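Local coordinates for protein ornithine carbamoyltransferase, mitochondrial (PDB 3SDS) that catalyses the transfer of the carbamoyl group from carbamoyl phosphate to L-ornithine, giving L-citrulline and phosphate in arginine biosynthesis, at residues A298-R310 with V319-A331. Sequence-based numbering, arbitrary orientation.
Sequences AKENWKFMHCLPR and VFYSERSLVFPEA
Arg324 lays its guanidinium over one face of the Trp302 indole, the two planes 15° apart and the group centres 4.0 Å from each other. The side chain of Arg324, extended from CG to NE, runs roughly at right angles to that of Trp302 and brings CD over the six-membered ring as a CH-pi contact. Two carbonyls at the rim of the guanidinium, close to its plane, help to set its rotation: Arg324 NH2 donates to Glu300 O at 3.1 Å, and NE gives a weak bond to Trp302 O. Next along the chain, Phe304 N donates to Arg324 O at 2.7 Å and Leu326 N to Phe304 O at 3.0 Å, so that a single beta bridge, Phe304 with Ser325, ties the 319-331 segment to strand 303-306. This strand is an edge strand of the parallel five-stranded sheet in the ornithine-binding domain, hydrogen-bonded to strand 261-264 along its other edge. With CG anti to the backbone N (chi1 177°), the Phe304 ring reaches in among Val319, Phe320 and Val327. Val319 CG1 sits over one face, 4.2 Å from the ring centroid, while Ser325 OG lies at the edge; that hydroxyl is bonded to Phe320 O. Phe320 in turn presents a face to Arg310, whose CD is centred above it and whose guanidinium stacks off-centre with planes 4° apart; Arg310 NH2 also forms a salt bridge with Asp317. Leu308 CD2 meets the rim of the Phe320 ring at CZ, 3.9 Å away, and Val117 of the second subunit packs on Leu308. Further along, Glu330 OE1 accepts from His306 N at 3.3 Å through its syn lone pair, linking helix 327-347 to the backbone just before Cys307, the proton acceptor inferred from related enzymes.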
loop_
_atom_site.group_PDB
_atom_site.type_symbol
_atom_site.label_atom_id
_atom_site.label_comp_id
_atom_site.label_asym_id
_atom_site.label_seq_id
_atom_site.Cartn_x
_atom_site.Cartn_y
_atom_site.Cartn_z
ATOM N N ALA A 298 38.609 6.603 -26.138
ATOM C CA ALA A 298 37.257 7.169 -26.166
ATOM C C ALA A 298 37.314 8.686 -26.374
ATOM O O ALA A 298 38.377 9.290 -26.226
ATOM C CB ALA A 298 36.519 6.826 -24.891
ATOM N N LYS A 299 36.185 9.293 -26.737
ATOM C CA LYS A 299 36.097 10.754 -26.920
ATOM C C LYS A 299 36.522 11.517 -25.665
ATOM O O LYS A 299 36.415 11.012 -24.538
ATOM C CB LYS A 299 34.676 11.180 -27.310
ATOM C CG LYS A 299 34.113 10.458 -28.535
ATOM C CD LYS A 299 34.040 11.332 -29.775
ATOM C CE LYS A 299 33.272 10.606 -30.868
ATOM N NZ LYS A 299 33.243 11.384 -32.125
ATOM N N GLU A 300 36.998 12.740 -25.868
ATOM C CA GLU A 300 37.446 13.575 -24.774
ATOM C C GLU A 300 36.339 13.781 -23.722
ATOM O O GLU A 300 36.595 13.724 -22.521
ATOM C CB GLU A 300 37.978 14.909 -25.328
ATOM C CG GLU A 300 38.646 15.834 -24.292
ATOM C CD GLU A 300 39.811 15.176 -23.544
ATOM O OE1 GLU A 300 40.493 14.291 -24.122
ATOM O OE2 GLU A 300 40.045 15.555 -22.372
ATOM N N ASN A 301 35.105 13.989 -24.174
ATOM C CA ASN A 301 34.002 14.276 -23.249
ATOM C C ASN A 301 33.004 13.130 -23.064
ATOM O O ASN A 301 31.803 13.365 -22.958
ATOM C CB ASN A 301 33.273 15.572 -23.653
ATOM C CG ASN A 301 32.613 15.476 -25.022
ATOM O OD1 ASN A 301 33.172 14.904 -25.968
ATOM N ND2 ASN A 301 31.413 16.039 -25.132
ATOM N N TRP A 302 33.501 11.896 -23.006
ATOM C CA TRP A 302 32.617 10.732 -22.858
ATOM C C TRP A 302 31.841 10.772 -21.542
ATOM O O TRP A 302 32.350 11.251 -20.524
ATOM C CB TRP A 302 33.396 9.415 -22.995
ATOM C CG TRP A 302 34.406 9.183 -21.902
ATOM C CD1 TRP A 302 35.678 9.667 -21.849
ATOM C CD2 TRP A 302 34.217 8.418 -20.707
ATOM N NE1 TRP A 302 36.295 9.254 -20.699
ATOM C CE2 TRP A 302 35.423 8.490 -19.973
ATOM C CE3 TRP A 302 33.142 7.687 -20.177
ATOM C CZ2 TRP A 302 35.594 7.852 -18.738
ATOM C CZ3 TRP A 302 33.308 7.048 -18.950
ATOM C CH2 TRP A 302 34.534 7.138 -18.244
ATOM N N LYS A 303 30.611 10.263 -21.573
ATOM C CA LYS A 303 29.705 10.317 -20.426
ATOM C C LYS A 303 29.445 8.910 -19.898
ATOM O O LYS A 303 29.577 7.936 -20.634
ATOM C CB LYS A 303 28.382 10.975 -20.848
ATOM C CG LYS A 303 28.486 12.391 -21.440
ATOM C CD LYS A 303 28.785 13.405 -20.345
ATOM C CE LYS A 303 28.336 14.813 -20.712
ATOM N NZ LYS A 303 29.455 15.705 -21.155
ATOM N N PHE A 304 29.054 8.797 -18.637
ATOM C CA PHE A 304 28.851 7.492 -18.019
ATOM C C PHE A 304 27.400 7.224 -17.595
ATOM O O PHE A 304 26.715 8.125 -17.072
ATOM C CB PHE A 304 29.792 7.322 -16.822
ATOM C CG PHE A 304 29.591 6.036 -16.077
ATOM C CD1 PHE A 304 30.032 4.826 -16.617
ATOM C CD2 PHE A 304 28.943 6.028 -14.845
ATOM C CE1 PHE A 304 29.837 3.631 -15.933
ATOM C CE2 PHE A 304 28.743 4.837 -14.153
ATOM C CZ PHE A 304 29.183 3.636 -14.702
ATOM N N MET A 305 26.957 5.978 -17.811
ATOM C CA MET A 305 25.592 5.511 -17.510
ATOM C C MET A 305 25.560 4.087 -16.906
ATOM O O MET A 305 26.272 3.186 -17.363
ATOM C CB MET A 305 24.726 5.569 -18.768
ATOM C CG MET A 305 24.400 6.982 -19.241
ATOM S SD MET A 305 23.409 7.054 -20.750
ATOM C CE MET A 305 21.877 6.342 -20.144
ATOM N N HIS A 306 24.713 3.906 -15.890
ATOM C CA HIS A 306 24.522 2.659 -15.137
ATOM C C HIS A 306 23.091 2.758 -14.574
ATOM O O HIS A 306 22.701 3.788 -14.043
ATOM C CB HIS A 306 25.558 2.617 -14.006
ATOM C CG HIS A 306 25.621 1.325 -13.237
ATOM N ND1 HIS A 306 24.503 0.622 -12.838
ATOM C CD2 HIS A 306 26.682 0.650 -12.728
ATOM C CE1 HIS A 306 24.873 -0.451 -12.158
ATOM N NE2 HIS A 306 26.191 -0.453 -12.071
ATOM N N CYS A 307 22.283 1.714 -14.694
ATOM C CA CYS A 307 20.872 1.844 -14.301
ATOM C C CYS A 307 20.532 1.604 -12.818
ATOM O O CYS A 307 19.354 1.628 -12.449
ATOM C CB CYS A 307 19.989 0.959 -15.174
ATOM S SG CYS A 307 20.237 -0.781 -14.848
ATOM N N LEU A 308 21.537 1.364 -11.979
ATOM C CA LEU A 308 21.341 1.221 -10.514
ATOM C C LEU A 308 20.534 -0.021 -10.086
ATOM O O LEU A 308 19.705 -0.513 -10.857
ATOM C CB LEU A 308 20.715 2.484 -9.908
ATOM C CG LEU A 308 21.418 3.810 -10.176
ATOM C CD1 LEU A 308 20.767 4.874 -9.356
ATOM C CD2 LEU A 308 22.916 3.734 -9.871
ATOM N N PRO A 309 20.804 -0.559 -8.873
ATOM C CA PRO A 309 21.848 -0.133 -7.928
ATOM C C PRO A 309 23.226 -0.478 -8.464
ATOM O O PRO A 309 23.362 -1.389 -9.292
ATOM C CB PRO A 309 21.566 -0.973 -6.689
ATOM C CG PRO A 309 20.986 -2.245 -7.249
ATOM C CD PRO A 309 20.169 -1.824 -8.451
ATOM N N ARG A 310 24.222 0.263 -7.987
ATOM C CA ARG A 310 25.607 0.094 -8.378
ATOM C C ARG A 310 26.365 -0.629 -7.270
ATOM O O ARG A 310 26.184 -0.304 -6.101
ATOM C CB ARG A 310 26.225 1.474 -8.633
ATOM C CG ARG A 310 27.730 1.491 -8.896
ATOM C CD ARG A 310 28.507 1.866 -7.651
ATOM N NE ARG A 310 29.919 2.073 -7.940
ATOM C CZ ARG A 310 30.774 2.701 -7.132
ATOM N NH1 ARG A 310 30.358 3.202 -5.978
ATOM N NH2 ARG A 310 32.052 2.837 -7.479
ATOM N N VAL A 319 35.003 7.608 -11.347
ATOM C CA VAL A 319 34.126 7.731 -12.527
ATOM C C VAL A 319 32.686 8.011 -12.126
ATOM O O VAL A 319 32.070 8.940 -12.649
ATOM C CB VAL A 319 34.174 6.484 -13.448
ATOM C CG1 VAL A 319 33.102 6.565 -14.533
ATOM C CG2 VAL A 319 35.544 6.344 -14.088
ATOM N N PHE A 320 32.173 7.216 -11.187
ATOM C CA PHE A 320 30.757 7.249 -10.778
ATOM C C PHE A 320 30.321 8.642 -10.356
ATOM O O PHE A 320 29.219 9.072 -10.696
ATOM C CB PHE A 320 30.505 6.239 -9.640
ATOM C CG PHE A 320 29.040 5.936 -9.377
ATOM C CD1 PHE A 320 28.280 5.202 -10.300
ATOM C CD2 PHE A 320 28.436 6.348 -8.185
ATOM C CE1 PHE A 320 26.926 4.902 -10.050
ATOM C CE2 PHE A 320 27.083 6.053 -7.923
ATOM C CZ PHE A 320 26.321 5.333 -8.858
ATOM N N TYR A 321 31.201 9.343 -9.636
ATOM C CA TYR A 321 30.862 10.636 -9.048
ATOM C C TYR A 321 31.411 11.846 -9.797
ATOM O O TYR A 321 31.213 12.976 -9.352
ATOM C CB TYR A 321 31.281 10.698 -7.572
ATOM C CG TYR A 321 30.503 9.768 -6.669
ATOM C CD1 TYR A 321 29.132 9.916 -6.505
ATOM C CD2 TYR A 321 31.145 8.735 -5.975
ATOM C CE1 TYR A 321 28.421 9.073 -5.678
ATOM C CE2 TYR A 321 30.432 7.874 -5.147
ATOM C CZ TYR A 321 29.072 8.055 -5.002
ATOM O OH TYR A 321 28.347 7.228 -4.183
ATOM N N SER A 322 32.082 11.626 -10.925
ATOM C CA SER A 322 32.550 12.749 -11.746
ATOM C C SER A 322 31.396 13.501 -12.436
ATOM O O SER A 322 30.231 13.057 -12.425
ATOM C CB SER A 322 33.595 12.292 -12.777
ATOM O OG SER A 322 33.080 11.328 -13.680
ATOM N N GLU A 323 31.737 14.643 -13.034
ATOM C CA GLU A 323 30.792 15.407 -13.843
ATOM C C GLU A 323 30.447 14.664 -15.149
ATOM O O GLU A 323 29.544 15.074 -15.892
ATOM C CB GLU A 323 31.331 16.822 -14.111
ATOM N N ARG A 324 31.149 13.567 -15.408
ATOM C CA ARG A 324 30.846 12.680 -16.535
ATOM C C ARG A 324 29.595 11.808 -16.343
ATOM O O ARG A 324 29.129 11.176 -17.298
ATOM C CB ARG A 324 32.011 11.721 -16.777
ATOM C CG ARG A 324 33.279 12.345 -17.312
ATOM C CD ARG A 324 34.238 11.261 -17.755
ATOM N NE ARG A 324 35.078 11.750 -18.838
ATOM C CZ ARG A 324 36.364 12.040 -18.713
ATOM N NH1 ARG A 324 36.976 11.863 -17.546
ATOM N NH2 ARG A 324 37.042 12.489 -19.763
ATOM N N SER A 325 29.072 11.753 -15.118
ATOM C CA SER A 325 28.128 10.714 -14.748
ATOM C C SER A 325 26.685 11.183 -14.765
ATOM O O SER A 325 26.307 12.052 -13.997
ATOM C CB SER A 325 28.499 10.153 -13.385
ATOM O OG SER A 325 27.627 9.110 -12.988
ATOM N N LEU A 326 25.885 10.587 -15.646
ATOM C CA LEU A 326 24.474 10.949 -15.819
ATOM C C LEU A 326 23.532 10.039 -14.998
ATOM O O LEU A 326 22.298 10.040 -15.186
ATOM C CB LEU A 326 24.093 10.888 -17.298
ATOM C CG LEU A 326 24.952 11.600 -18.333
ATOM C CD1 LEU A 326 24.469 11.199 -19.735
ATOM C CD2 LEU A 326 24.894 13.103 -18.135
ATOM N N VAL A 327 24.147 9.283 -14.088
ATOM C CA VAL A 327 23.509 8.297 -13.221
ATOM C C VAL A 327 22.195 8.741 -12.503
ATOM O O VAL A 327 21.162 8.062 -12.613
ATOM C CB VAL A 327 24.586 7.720 -12.250
ATOM C CG1 VAL A 327 24.042 7.488 -10.849
ATOM C CG2 VAL A 327 25.186 6.462 -12.833
ATOM N N PHE A 328 22.221 9.868 -11.799
ATOM C CA PHE A 328 21.040 10.335 -11.056
ATOM C C PHE A 328 19.921 10.916 -11.959
ATOM O O PHE A 328 18.731 10.579 -11.796
ATOM C CB PHE A 328 21.451 11.305 -9.934
ATOM C CG PHE A 328 22.418 10.700 -8.942
ATOM C CD1 PHE A 328 21.996 9.708 -8.045
ATOM C CD2 PHE A 328 23.757 11.091 -8.927
ATOM C CE1 PHE A 328 22.889 9.128 -7.134
ATOM C CE2 PHE A 328 24.664 10.510 -8.033
ATOM C CZ PHE A 328 24.225 9.530 -7.127
ATOM N N PRO A 329 20.284 11.781 -12.923
ATOM C CA PRO A 329 19.229 12.140 -13.877
ATOM C C PRO A 329 18.582 10.913 -14.547
ATOM O O PRO A 329 17.357 10.883 -14.699
ATOM C CB PRO A 329 19.974 13.007 -14.900
ATOM C CG PRO A 329 21.046 13.672 -14.061
ATOM C CD PRO A 329 21.505 12.585 -13.131
ATOM N N GLU A 330 19.399 9.916 -14.909
ATOM C CA GLU A 330 18.931 8.673 -15.531
ATOM C C GLU A 330 17.948 7.920 -14.630
ATOM O O GLU A 330 16.961 7.354 -15.114
ATOM C CB GLU A 330 20.125 7.774 -15.842
ATOM C CG GLU A 330 19.774 6.508 -16.603
ATOM C CD GLU A 330 20.933 5.523 -16.730
ATOM O OE1 GLU A 330 22.048 5.813 -16.229
ATOM O OE2 GLU A 330 20.720 4.441 -17.335
ATOM N N ALA A 331 18.231 7.913 -13.323
ATOM C CA ALA A 331 17.353 7.286 -12.325
ATOM C C ALA A 331 15.984 7.991 -12.233
ATOM O O ALA A 331 14.948 7.333 -12.245
ATOM C CB ALA A 331 18.049 7.233 -10.962
#